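Local coordinates for protein fimbrin (Schizosaccharomyces pombe, PDB 1RT8) that binds and crosslinks actin filaments, associates with actin structures involved in cell polarity, and acts in cytokinesis, mating and spore formation, at residues D64-N72 / K84-S95; A481-I490 / L502-V513. All coordinates share one frame; numbering follows the deposited sequence.

Interaction 1 of 2, residues D64-N72 / K84-S95; sequences DTIDERVLN and KCIENNNVVINS
V91 is the knob of helix 82-99 that fits among the methyls of I66, V70 and L71 on the loop 64-72. CG1, anti to the backbone N (chi1 173°), meets I66 CG2 at 3.7 Å, while CG2 turns to V70 CG2, and L71 CD2 lies between V91 CB and the amide of N88. One turn on, S95 receives the rest of I66, whose CG1 lies 3.4 Å from S95 OG, and T65 CG2 abuts S95 CB. S95 OG donates back to V91 O, and a water bridges it to T65 O. Helix 82-99 is one of the main helices of the first calponin-homology domain, and the loop lies between it and helix 52-61. At the other end N72 pushes its side chain into the hollow between K84 and E87, crossing both at about a right angle. N72 ND2 donates to E87 OE1 (2.9 Å) and to K84 O (3.0 Å). N88 grips the backbone of N72 with its whole amide: N72 N donates to N88 OD1 at 2.8 Å, nearly straight at 170°, and N88 ND2 returns a bond of 2.9 Å to N72 O. N88 ND2 also reaches D50 O, and E87 OE2 bonds to Y455 OH.

Interaction 2 of 2, residues A481-I490 / L502-V513; sequences ARKLGAVIFI and LVLHFIGSLMAV
A Schellman motif ends helix 467-483 of the fourth calponin-homology domain, and beyond its glycine, G485, residues 486-488 run on in extended form along the C-terminal helix 500-511. At the turn, A486 CB fits against V513 CG1 (3.6 Å), and L510 CD2 lies 3.5 Å from A481 CB in the last helical turn. Further along, I488 CD1 approaches the ring of F506 obliquely, 3.6 Å from CE1, and its CG1 rests near S509 OG. That hydroxyl is turned back to its own helix, donating to F506 O; a water joins V487 N to S509 O. I490 then wedges among L502, H505 and F506. With CG1 held between its backbone N and carbonyl carbon (chi1 59°), I490 sends CD1 across to F506 CB at 3.5 Å, while its side chain runs opposite to those of L502 and H505, CG2 meeting L502 CB at 3.7 Å. The imidazole of H505 points its edge at the backbone of F489, CE1 standing 3.2 Å from F489 N near the ring plane. The F489 and H505 rings meet rim to rim, their planes 21° apart, and buried H505 ND1 has no polar partner in the model. F489 and I490 also touch helix 282-296, F433 covers V503, L504 and I507 from a loop, and L504 and M511 pack on helix 410-421.

How the interactions relate
Interactions 1 and 2 belong to the first and fourth calponin-homology domains, in actin-binding regions 1 and 2 respectively, yet their centres are only 14 Å apart and they touch directly. Helix 82-99 of interaction 1 also meets segment 481-490 of interaction 2: the face beside the one that receives loop 64-72 offers N90 and N94 to the end of helix 467-483. N94 ND2 probably bonds to R482 O and N90 ND2 to K483 O, each at 3.1 Å, so two carbonyls from the last turn before G485 are met by the other domain. K483 also reaches back, packing on E87 and V91 and making a weak hydrogen bond from NZ to V70 O (2.8 Å). The two contacts thus flank an interface between domains far apart in sequence, within a single chain.

Interaction 1 of 2, residues D64-N72 / K84-S95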
loop_
_atom_site.group_PDB
_atom_site.type_symbol
_atom_site.label_atom_id
_atom_site.label_comp_id
_atom_site.label_asym_id
_atom_site.label_seq_id
_atom_site.Cartn_x
_atom_site.Cartn_y
_atom_site.Cartn_z
ATOM N N ASP A 64 -6.613 6.776 8.836
ATOM C CA ASP A 64 -6.721 5.743 9.871
ATOM C C ASP A 64 -5.726 4.582 9.790
ATOM O O ASP A 64 -5.948 3.529 10.392
ATOM C CB ASP A 64 -8.141 5.172 9.894
ATOM C CG ASP A 64 -9.198 6.245 10.024
ATOM O OD1 ASP A 64 -9.191 6.966 11.047
ATOM O OD2 ASP A 64 -10.031 6.369 9.097
ATOM N N THR A 65 -4.633 4.760 9.060
ATOM C CA THR A 65 -3.647 3.693 8.964
ATOM C C THR A 65 -2.909 3.594 10.294
ATOM O O THR A 65 -2.624 2.501 10.790
ATOM C CB THR A 65 -2.632 3.972 7.844
ATOM O OG1 THR A 65 -3.320 4.044 6.592
ATOM C CG2 THR A 65 -1.590 2.871 7.779
ATOM N N ILE A 66 -2.615 4.744 10.881
ATOM C CA ILE A 66 -1.900 4.782 12.147
ATOM C C ILE A 66 -2.708 5.434 13.266
ATOM O O ILE A 66 -3.267 6.516 13.075
ATOM C CB ILE A 66 -0.577 5.563 11.990
ATOM C CG1 ILE A 66 0.298 4.895 10.928
ATOM C CG2 ILE A 66 0.151 5.635 13.320
ATOM C CD1 ILE A 66 1.506 5.722 10.531
ATOM N N ASP A 67 -2.785 4.763 14.416
ATOM C CA ASP A 67 -3.470 5.302 15.596
ATOM C C ASP A 67 -2.343 6.119 16.186
ATOM O O ASP A 67 -1.438 5.569 16.817
ATOM C CB ASP A 67 -3.854 4.190 16.579
ATOM C CG ASP A 67 -4.567 4.720 17.829
ATOM O OD1 ASP A 67 -4.212 5.827 18.307
ATOM O OD2 ASP A 67 -5.470 4.020 18.344
ATOM N N GLU A 68 -2.386 7.429 15.970
ATOM C CA GLU A 68 -1.320 8.304 16.435
ATOM C C GLU A 68 -1.027 8.283 17.930
ATOM O O GLU A 68 0.019 8.762 18.365
ATOM C CB GLU A 68 -1.587 9.728 15.952
ATOM C CG GLU A 68 -1.914 9.780 14.468
ATOM C CD GLU A 68 -1.849 11.186 13.901
ATOM O OE1 GLU A 68 -1.949 12.147 14.690
ATOM O OE2 GLU A 68 -1.709 11.326 12.662
ATOM N N ARG A 69 -1.924 7.718 18.724
ATOM C CA ARG A 69 -1.662 7.660 20.155
ATOM C C ARG A 69 -0.520 6.697 20.501
ATOM O O ARG A 69 -0.126 6.613 21.661
ATOM C CB ARG A 69 -2.923 7.258 20.911
ATOM C CG ARG A 69 -4.043 8.277 20.789
ATOM C CD ARG A 69 -5.307 7.720 21.370
ATOM N NE ARG A 69 -5.628 6.427 20.777
ATOM C CZ ARG A 69 -6.592 5.628 21.215
ATOM N NH1 ARG A 69 -7.329 5.994 22.255
ATOM N NH2 ARG A 69 -6.818 4.464 20.620
ATOM N N VAL A 70 0.007 5.968 19.511
ATOM C CA VAL A 70 1.126 5.044 19.763
ATOM C C VAL A 70 2.465 5.751 19.539
ATOM O O VAL A 70 3.519 5.258 19.947
ATOM C CB VAL A 70 1.111 3.791 18.822
ATOM C CG1 VAL A 70 -0.218 3.061 18.913
ATOM C CG2 VAL A 70 1.416 4.204 17.387
ATOM N N LEU A 71 2.419 6.912 18.895
ATOM C CA LEU A 71 3.630 7.663 18.601
ATOM C C LEU A 71 4.126 8.503 19.764
ATOM O O LEU A 71 3.329 9.074 20.510
ATOM C CB LEU A 71 3.392 8.590 17.406
ATOM C CG LEU A 71 2.961 7.943 16.090
ATOM C CD1 LEU A 71 2.487 9.010 15.125
ATOM C CD2 LEU A 71 4.127 7.151 15.512
ATOM N N ASN A 72 5.445 8.571 19.913
ATOM C CA ASN A 72 6.057 9.396 20.950
ATOM C C ASN A 72 5.944 10.792 20.363
ATOM O O ASN A 72 6.397 11.025 19.238
ATOM C CB ASN A 72 7.518 9.013 21.133
ATOM C CG ASN A 72 7.681 7.584 21.592
ATOM O OD1 ASN A 72 7.057 7.169 22.559
ATOM N ND2 ASN A 72 8.520 6.822 20.901
ATOM N N LYS A 84 13.176 6.611 21.054
ATOM C CA LYS A 84 11.795 6.946 20.738
ATOM C C LYS A 84 11.594 7.149 19.240
ATOM O O LYS A 84 10.537 6.810 18.706
ATOM C CB LYS A 84 11.344 8.182 21.519
ATOM C CG LYS A 84 11.050 7.883 22.989
ATOM C CD LYS A 84 10.450 9.084 23.708
ATOM C CE LYS A 84 10.074 8.720 25.142
ATOM N NZ LYS A 84 11.241 8.154 25.865
ATOM N N CYS A 85 12.605 7.687 18.568
ATOM C CA CYS A 85 12.537 7.890 17.123
ATOM C C CYS A 85 12.444 6.533 16.401
ATOM O O CYS A 85 11.737 6.402 15.396
ATOM C CB CYS A 85 13.772 8.644 16.623
ATOM S SG CYS A 85 13.879 10.401 17.080
ATOM N N ILE A 86 13.160 5.528 16.912
ATOM C CA ILE A 86 13.133 4.202 16.307
ATOM C C ILE A 86 11.744 3.574 16.426
ATOM O O ILE A 86 11.235 3.006 15.455
ATOM C CB ILE A 86 14.165 3.255 16.953
ATOM C CG1 ILE A 86 15.585 3.695 16.587
ATOM C CG2 ILE A 86 13.915 1.825 16.490
ATOM C CD1 ILE A 86 15.882 3.666 15.090
ATOM N N GLU A 87 11.138 3.676 17.612
ATOM C CA GLU A 87 9.797 3.142 17.841
ATOM C C GLU A 87 8.845 3.785 16.839
ATOM O O GLU A 87 8.087 3.101 16.160
ATOM C CB GLU A 87 9.315 3.445 19.271
ATOM C CG GLU A 87 10.153 2.796 20.378
ATOM C CD GLU A 87 9.654 3.142 21.771
ATOM O OE1 GLU A 87 9.402 4.333 22.044
ATOM O OE2 GLU A 87 9.514 2.227 22.599
ATOM N N ASN A 88 8.883 5.110 16.754
ATOM C CA ASN A 88 8.030 5.828 15.816
ATOM C C ASN A 88 8.332 5.391 14.378
ATOM O O ASN A 88 7.424 5.191 13.570
ATOM C CB ASN A 88 8.255 7.342 15.937
ATOM C CG ASN A 88 7.574 7.945 17.157
ATOM O OD1 ASN A 88 6.955 7.242 17.947
ATOM N ND2 ASN A 88 7.684 9.265 17.306
ATOM N N ASN A 89 9.611 5.257 14.050
ATOM C CA ASN A 89 9.973 4.862 12.695
ATOM C C ASN A 89 9.547 3.445 12.356
ATOM O O ASN A 89 9.298 3.133 11.193
ATOM C CB ASN A 89 11.468 5.085 12.459
ATOM C CG ASN A 89 11.814 6.567 12.375
ATOM O OD1 ASN A 89 10.954 7.389 12.056
ATOM N ND2 ASN A 89 13.062 6.909 12.650
ATOM N N ASN A 90 9.440 2.588 13.366
ATOM C CA ASN A 90 8.975 1.223 13.130
ATOM C C ASN A 90 7.519 1.300 12.662
ATOM O O ASN A 90 7.098 0.565 11.759
ATOM C CB ASN A 90 9.045 0.390 14.414
ATOM C CG ASN A 90 10.446 -0.087 14.723
ATOM O OD1 ASN A 90 11.331 -0.023 13.878
ATOM N ND2 ASN A 90 10.650 -0.582 15.936
ATOM N N VAL A 91 6.751 2.186 13.299
ATOM C CA VAL A 91 5.341 2.381 12.948
ATOM C C VAL A 91 5.221 2.893 11.507
ATOM O O VAL A 91 4.367 2.440 10.748
ATOM C CB VAL A 91 4.666 3.400 13.891
ATOM C CG1 VAL A 91 3.261 3.704 13.398
ATOM C CG2 VAL A 91 4.614 2.848 15.309
ATOM N N VAL A 92 6.075 3.846 11.147
ATOM C CA VAL A 92 6.094 4.408 9.795
ATOM C C VAL A 92 6.410 3.322 8.768
ATOM O O VAL A 92 5.627 3.070 7.848
ATOM C CB VAL A 92 7.166 5.528 9.677
ATOM C CG1 VAL A 92 7.465 5.832 8.213
ATOM C CG2 VAL A 92 6.674 6.790 10.385
ATOM N N ILE A 93 7.558 2.671 8.946
ATOM C CA ILE A 93 8.020 1.634 8.028
ATOM C C ILE A 93 7.034 0.488 7.827
ATOM O O ILE A 93 6.715 0.130 6.702
ATOM C CB ILE A 93 9.365 1.027 8.506
ATOM C CG1 ILE A 93 10.492 2.059 8.374
ATOM C CG2 ILE A 93 9.674 -0.254 7.714
ATOM C CD1 ILE A 93 10.760 2.507 6.970
ATOM N N ASN A 94 6.560 -0.093 8.919
ATOM C CA ASN A 94 5.645 -1.218 8.825
ATOM C C ASN A 94 4.246 -0.880 8.351
ATOM O O ASN A 94 3.539 -1.748 7.826
ATOM C CB ASN A 94 5.625 -1.958 10.154
ATOM C CG ASN A 94 6.976 -2.568 10.463
ATOM O OD1 ASN A 94 7.579 -3.194 9.594
ATOM N ND2 ASN A 94 7.465 -2.378 11.680
ATOM N N SER A 95 3.843 0.375 8.520
ATOM C CA SER A 95 2.534 0.788 8.034
ATOM C C SER A 95 2.673 0.917 6.516
ATOM O O SER A 95 1.837 0.429 5.751
ATOM C CB SER A 95 2.127 2.147 8.630
ATOM O OG SER A 95 1.866 2.051 10.014
HETATM O O HOH W 1 -0.263 1.453 11.487
#

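Interaction 2 of 2, residues A481-I490 / L502-V513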
loop_
_atom_site.group_PDB
_atom_site.type_symbol
_atom_site.label_atom_id
_atom_site.label_comp_id
_atom_site.label_asym_id
_atom_site.label_seq_id
_atom_site.Cartn_x
_atom_site.Cartn_y
_atom_site.Cartn_z
ATOM N N ALA A 481 1.546 -3.180 17.345
ATOM C CA ALA A 481 2.295 -4.313 16.818
ATOM C C ALA A 481 3.340 -3.793 15.833
ATOM O O ALA A 481 4.474 -4.266 15.796
ATOM C CB ALA A 481 1.330 -5.309 16.134
ATOM N N ARG A 482 2.972 -2.786 15.053
ATOM C CA ARG A 482 3.903 -2.227 14.093
ATOM C C ARG A 482 5.030 -1.506 14.813
ATOM O O ARG A 482 6.170 -1.512 14.338
ATOM C CB ARG A 482 3.170 -1.304 13.106
ATOM C CG ARG A 482 2.388 -2.113 12.070
ATOM C CD ARG A 482 1.473 -1.281 11.179
ATOM N NE ARG A 482 0.815 -2.137 10.192
ATOM C CZ ARG A 482 -0.284 -1.809 9.523
ATOM N NH1 ARG A 482 -0.862 -0.632 9.732
ATOM N NH2 ARG A 482 -0.810 -2.668 8.653
ATOM N N LYS A 483 4.724 -0.907 15.963
ATOM C CA LYS A 483 5.753 -0.212 16.740
ATOM C C LYS A 483 6.777 -1.241 17.243
ATOM O O LYS A 483 7.941 -0.917 17.467
ATOM C CB LYS A 483 5.142 0.520 17.945
ATOM C CG LYS A 483 6.170 1.356 18.721
ATOM C CD LYS A 483 5.751 1.644 20.178
ATOM C CE LYS A 483 4.570 2.584 20.286
ATOM N NZ LYS A 483 4.445 3.179 21.659
ATOM N N LEU A 484 6.331 -2.476 17.434
ATOM C CA LEU A 484 7.217 -3.549 17.890
ATOM C C LEU A 484 7.997 -4.178 16.722
ATOM O O LEU A 484 8.880 -5.020 16.931
ATOM C CB LEU A 484 6.412 -4.640 18.594
ATOM C CG LEU A 484 5.843 -4.364 19.989
ATOM C CD1 LEU A 484 4.824 -5.438 20.308
ATOM C CD2 LEU A 484 6.948 -4.348 21.037
ATOM N N GLY A 485 7.658 -3.770 15.504
ATOM C CA GLY A 485 8.325 -4.295 14.326
ATOM C C GLY A 485 7.556 -5.378 13.580
ATOM O O GLY A 485 8.086 -5.994 12.662
ATOM N N ALA A 486 6.308 -5.611 13.958
ATOM C CA ALA A 486 5.499 -6.640 13.310
ATOM C C ALA A 486 5.057 -6.251 11.900
ATOM O O ALA A 486 4.630 -5.126 11.665
ATOM C CB ALA A 486 4.274 -6.946 14.166
ATOM N N VAL A 487 5.156 -7.194 10.970
ATOM C CA VAL A 487 4.738 -6.975 9.588
ATOM C C VAL A 487 3.318 -7.527 9.511
ATOM O O VAL A 487 3.109 -8.745 9.561
ATOM C CB VAL A 487 5.672 -7.726 8.599
ATOM C CG1 VAL A 487 5.085 -7.702 7.192
ATOM C CG2 VAL A 487 7.041 -7.060 8.594
ATOM N N ILE A 488 2.350 -6.620 9.406
ATOM C CA ILE A 488 0.933 -6.978 9.386
ATOM C C ILE A 488 0.235 -6.512 8.115
ATOM O O ILE A 488 0.340 -5.347 7.732
ATOM C CB ILE A 488 0.227 -6.349 10.603
ATOM C CG1 ILE A 488 0.925 -6.818 11.878
ATOM C CG2 ILE A 488 -1.241 -6.725 10.633
ATOM C CD1 ILE A 488 0.511 -6.074 13.101
ATOM N N PHE A 489 -0.493 -7.420 7.475
ATOM C CA PHE A 489 -1.189 -7.093 6.242
ATOM C C PHE A 489 -2.705 -7.048 6.378
ATOM O O PHE A 489 -3.408 -6.909 5.378
ATOM C CB PHE A 489 -0.803 -8.082 5.138
ATOM C CG PHE A 489 0.642 -8.006 4.739
ATOM C CD1 PHE A 489 1.471 -9.117 4.854
ATOM C CD2 PHE A 489 1.176 -6.821 4.251
ATOM C CE1 PHE A 489 2.815 -9.046 4.489
ATOM C CE2 PHE A 489 2.529 -6.738 3.879
ATOM C CZ PHE A 489 3.345 -7.857 4.002
ATOM N N ILE A 490 -3.209 -7.176 7.601
ATOM C CA ILE A 490 -4.650 -7.118 7.820
ATOM C C ILE A 490 -5.072 -5.726 8.280
ATOM O O ILE A 490 -4.231 -4.882 8.575
ATOM C CB ILE A 490 -5.115 -8.132 8.890
ATOM C CG1 ILE A 490 -4.402 -7.865 10.224
ATOM C CG2 ILE A 490 -4.840 -9.545 8.415
ATOM C CD1 ILE A 490 -4.990 -8.666 11.387
ATOM N N LEU A 502 -7.084 -14.649 9.087
ATOM C CA LEU A 502 -6.467 -13.345 9.215
ATOM C C LEU A 502 -6.073 -13.096 10.662
ATOM O O LEU A 502 -5.070 -12.436 10.927
ATOM C CB LEU A 502 -7.406 -12.262 8.677
ATOM C CG LEU A 502 -7.870 -12.533 7.234
ATOM C CD1 LEU A 502 -8.654 -11.338 6.674
ATOM C CD2 LEU A 502 -6.662 -12.812 6.350
ATOM N N VAL A 503 -6.843 -13.640 11.599
ATOM C CA VAL A 503 -6.495 -13.480 13.003
ATOM C C VAL A 503 -5.206 -14.261 13.253
ATOM O O VAL A 503 -4.309 -13.788 13.944
ATOM C CB VAL A 503 -7.594 -14.027 13.950
ATOM C CG1 VAL A 503 -7.041 -14.135 15.383
ATOM C CG2 VAL A 503 -8.819 -13.101 13.929
ATOM N N LEU A 504 -5.102 -15.453 12.679
ATOM C CA LEU A 504 -3.907 -16.269 12.886
ATOM C C LEU A 504 -2.674 -15.588 12.297
ATOM O O LEU A 504 -1.600 -15.623 12.902
ATOM C CB LEU A 504 -4.108 -17.680 12.304
ATOM C CG LEU A 504 -3.028 -18.732 12.628
ATOM C CD1 LEU A 504 -3.588 -20.156 12.511
ATOM C CD2 LEU A 504 -1.850 -18.530 11.710
ATOM N N HIS A 505 -2.822 -14.957 11.132
ATOM C CA HIS A 505 -1.711 -14.232 10.499
ATOM C C HIS A 505 -1.196 -13.143 11.446
ATOM O O HIS A 505 0.006 -12.958 11.606
ATOM C CB HIS A 505 -2.178 -13.593 9.181
ATOM C CG HIS A 505 -1.255 -12.539 8.640
ATOM N ND1 HIS A 505 -1.522 -11.189 8.744
ATOM C CD2 HIS A 505 -0.078 -12.636 7.973
ATOM C CE1 HIS A 505 -0.552 -10.501 8.167
ATOM N NE2 HIS A 505 0.337 -11.356 7.692
ATOM N N PHE A 506 -2.120 -12.429 12.072
ATOM C CA PHE A 506 -1.777 -11.358 13.005
ATOM C C PHE A 506 -0.988 -11.917 14.203
ATOM O O PHE A 506 0.075 -11.407 14.551
ATOM C CB PHE A 506 -3.065 -10.685 13.490
ATOM C CG PHE A 506 -2.848 -9.631 14.542
ATOM C CD1 PHE A 506 -2.380 -8.371 14.196
ATOM C CD2 PHE A 506 -3.112 -9.906 15.879
ATOM C CE1 PHE A 506 -2.179 -7.391 15.168
ATOM C CE2 PHE A 506 -2.914 -8.934 16.861
ATOM C CZ PHE A 506 -2.445 -7.673 16.504
ATOM N N ILE A 507 -1.521 -12.965 14.826
ATOM C CA ILE A 507 -0.867 -13.580 15.973
ATOM C C ILE A 507 0.508 -14.108 15.581
ATOM O O ILE A 507 1.489 -13.952 16.318
ATOM C CB ILE A 507 -1.719 -14.730 16.544
ATOM C CG1 ILE A 507 -3.030 -14.172 17.095
ATOM C CG2 ILE A 507 -0.962 -15.453 17.654
ATOM C CD1 ILE A 507 -2.844 -13.119 18.177
ATOM N N GLY A 508 0.586 -14.732 14.413
ATOM C CA GLY A 508 1.865 -15.247 13.966
ATOM C C GLY A 508 2.892 -14.143 13.803
ATOM O O GLY A 508 4.081 -14.343 14.056
ATOM N N SER A 509 2.441 -12.968 13.378
ATOM C CA SER A 509 3.360 -11.856 13.196
ATOM C C SER A 509 3.880 -11.399 14.561
ATOM O O SER A 509 5.019 -10.954 14.672
ATOM C CB SER A 509 2.664 -10.689 12.488
ATOM O OG SER A 509 1.903 -9.912 13.405
ATOM N N LEU A 510 3.052 -11.534 15.598
ATOM C CA LEU A 510 3.457 -11.120 16.949
ATOM C C LEU A 510 4.460 -12.095 17.552
ATOM O O LEU A 510 5.376 -11.703 18.279
ATOM C CB LEU A 510 2.243 -11.020 17.879
ATOM C CG LEU A 510 1.170 -9.993 17.513
ATOM C CD1 LEU A 510 0.303 -9.733 18.730
ATOM C CD2 LEU A 510 1.805 -8.698 17.049
ATOM N N MET A 511 4.275 -13.373 17.257
ATOM C CA MET A 511 5.175 -14.388 17.771
ATOM C C MET A 511 6.587 -14.190 17.224
ATOM O O MET A 511 7.550 -14.707 17.782
ATOM C CB MET A 511 4.653 -15.779 17.394
ATOM C CG MET A 511 3.365 -16.159 18.114
ATOM S SD MET A 511 2.707 -17.789 17.680
ATOM C CE MET A 511 3.948 -18.853 18.492
ATOM N N ALA A 512 6.703 -13.427 16.142
ATOM C CA ALA A 512 7.996 -13.194 15.504
ATOM C C ALA A 512 8.696 -11.871 15.811
ATOM O O ALA A 512 9.780 -11.626 15.289
ATOM C CB ALA A 512 7.853 -13.350 13.987
ATOM N N VAL A 513 8.107 -11.017 16.644
ATOM C CA VAL A 513 8.753 -9.734 16.945
ATOM C C VAL A 513 9.860 -9.848 17.989
ATOM O O VAL A 513 9.881 -10.852 18.729
ATOM C CB VAL A 513 7.733 -8.668 17.430
ATOM C CG1 VAL A 513 6.768 -8.343 16.313
ATOM C CG2 VAL A 513 6.986 -9.160 18.671
ATOM O OXT VAL A 513 10.689 -8.917 18.061
HETATM O O HOH W 2 6.131 -9.711 11.979
#